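Local atomic coordinates of VP4 protein (Tellina virus 1, PDB entry 3P06), a protein that probably acts as the serine protease that cuts the birnavirus polyprotein into its final products, and is seen here as an intramolecular acyl-enzyme. Residues G152-S157 and L161-L166. Numbering follows the deposited sequence.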
# COMPACT_ATOMS: atom_id res chain seq x y z
N GLY A 152 9.12 -2.51 -9.99
CA GLY A 152 9.68 -3.44 -8.98
C GLY A 152 8.81 -3.64 -7.72
O GLY A 152 8.01 -2.77 -7.32
N LEU A 153 9.03 -4.77 -7.05
CA LEU A 153 8.30 -5.02 -5.82
C LEU A 153 9.32 -5.39 -4.74
O LEU A 153 10.19 -6.21 -5.01
CB LEU A 153 7.40 -6.21 -6.04
CG LEU A 153 6.65 -6.68 -4.76
CD1 LEU A 153 5.64 -5.65 -4.21
CD2 LEU A 153 5.93 -8.02 -4.96
N ALA A 154 9.20 -4.80 -3.55
CA ALA A 154 10.01 -5.16 -2.39
C ALA A 154 9.15 -5.99 -1.47
O ALA A 154 7.96 -5.68 -1.29
CB ALA A 154 10.51 -3.94 -1.65
N ALA A 155 9.74 -7.04 -0.89
CA ALA A 155 8.96 -7.95 0.01
C ALA A 155 9.98 -8.78 0.74
O ALA A 155 11.14 -8.82 0.32
CB ALA A 155 8.01 -8.94 -0.80
N ASN A 156 9.55 -9.48 1.79
CA ASN A 156 10.43 -10.41 2.47
C ASN A 156 10.38 -11.75 1.71
O ASN A 156 9.81 -12.73 2.17
CB ASN A 156 10.01 -10.57 3.92
CG ASN A 156 10.98 -11.46 4.72
OD1 ASN A 156 11.92 -12.03 4.15
ND2 ASN A 156 10.77 -11.53 6.03
N SER A 157 10.98 -11.77 0.53
CA SER A 157 10.91 -12.89 -0.34
C SER A 157 12.03 -12.79 -1.37
O SER A 157 12.33 -11.73 -1.90
CB SER A 157 9.58 -12.94 -1.08
OG SER A 157 9.72 -13.63 -2.32
N LEU A 161 12.44 -7.74 -4.60
CA LEU A 161 13.62 -7.09 -4.03
C LEU A 161 13.56 -7.33 -2.52
O LEU A 161 12.67 -6.81 -1.82
CB LEU A 161 13.59 -5.62 -4.35
CG LEU A 161 14.79 -4.72 -4.04
CD1 LEU A 161 14.48 -3.29 -4.55
CD2 LEU A 161 15.05 -4.76 -2.53
N LYS A 162 14.45 -8.18 -2.01
CA LYS A 162 14.30 -8.75 -0.65
C LYS A 162 14.65 -7.79 0.49
O LYS A 162 15.75 -7.28 0.54
CB LYS A 162 15.11 -10.05 -0.51
CG LYS A 162 14.87 -10.73 0.86
CD LYS A 162 15.27 -12.22 0.93
CE LYS A 162 14.74 -12.80 2.25
NZ LYS A 162 15.00 -14.24 2.45
N VAL A 163 13.70 -7.55 1.41
CA VAL A 163 13.96 -6.79 2.60
C VAL A 163 13.38 -7.51 3.80
O VAL A 163 12.27 -8.03 3.75
CB VAL A 163 13.35 -5.32 2.59
CG1 VAL A 163 14.07 -4.42 1.59
CG2 VAL A 163 11.87 -5.32 2.26
N VAL A 164 14.12 -7.49 4.91
CA VAL A 164 13.70 -8.22 6.07
C VAL A 164 13.34 -7.27 7.22
O VAL A 164 12.37 -7.51 7.94
CB VAL A 164 14.77 -9.27 6.47
CG1 VAL A 164 14.31 -10.03 7.72
CG2 VAL A 164 14.97 -10.26 5.31
N THR A 165 14.09 -6.20 7.40
CA THR A 165 13.86 -5.29 8.53
C THR A 165 13.27 -3.95 8.03
O THR A 165 13.44 -3.59 6.89
CB THR A 165 15.16 -4.99 9.36
OG1 THR A 165 16.04 -4.19 8.58
CG2 THR A 165 15.91 -6.28 9.81
N LEU A 166 12.57 -3.24 8.90
CA LEU A 166 12.03 -1.92 8.56
C LEU A 166 13.22 -1.00 8.20
O LEU A 166 13.13 -0.21 7.24
CB LEU A 166 11.24 -1.35 9.75
CG LEU A 166 9.81 -1.83 9.94
CD1 LEU A 166 9.16 -0.86 10.92
CD2 LEU A 166 9.08 -1.84 8.59
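Lys-162 lies along the turn that follows the strand of Ala-155, and its side chain touches Ser-157 and Asn-156 in succession. With CG anti to the backbone N (chi1 -175°) and the chain extended beyond it, CB rests 3.5 Å from Ser-157 O, while CG and CD run past the Ser-157 backbone. CE then meets Asn-156 OD1 at 3.5 Å; NZ stays 4.2 Å from the same oxygen, too far for a hydrogen bond. Val-164 CG2 also touches this oxygen, 3.7 Å from Asn-156 OD1 and over one face of the amide, whereas Lys-162 CE lies close to the amide plane. Asn-156 ND2 donates to Leu-132 O, which helps fix the rotation of the amide.

The backbones themselves pair in parallel. Leu-161 N donates to Leu-153 O (2.8 Å), and Ala-155 N returns a bond to Leu-161 O. Val-163 N reaches Ala-155 O at 3.1 Å, as the pairing gives way to the inverse gamma turn centred on Asn-156. Ala-154 and Leu-161 share one face of the sheet, their CB atoms 4.4 Å apart.

Strand 161-162 forms one edge of a three-stranded parallel sheet, with 153-155 in the middle and 122-123 beyond; helix 138-149, which carries the predicted catalytic Lys-141, packs against Leu-153 and Ala-155, and Thr-165 caps helix 166-173.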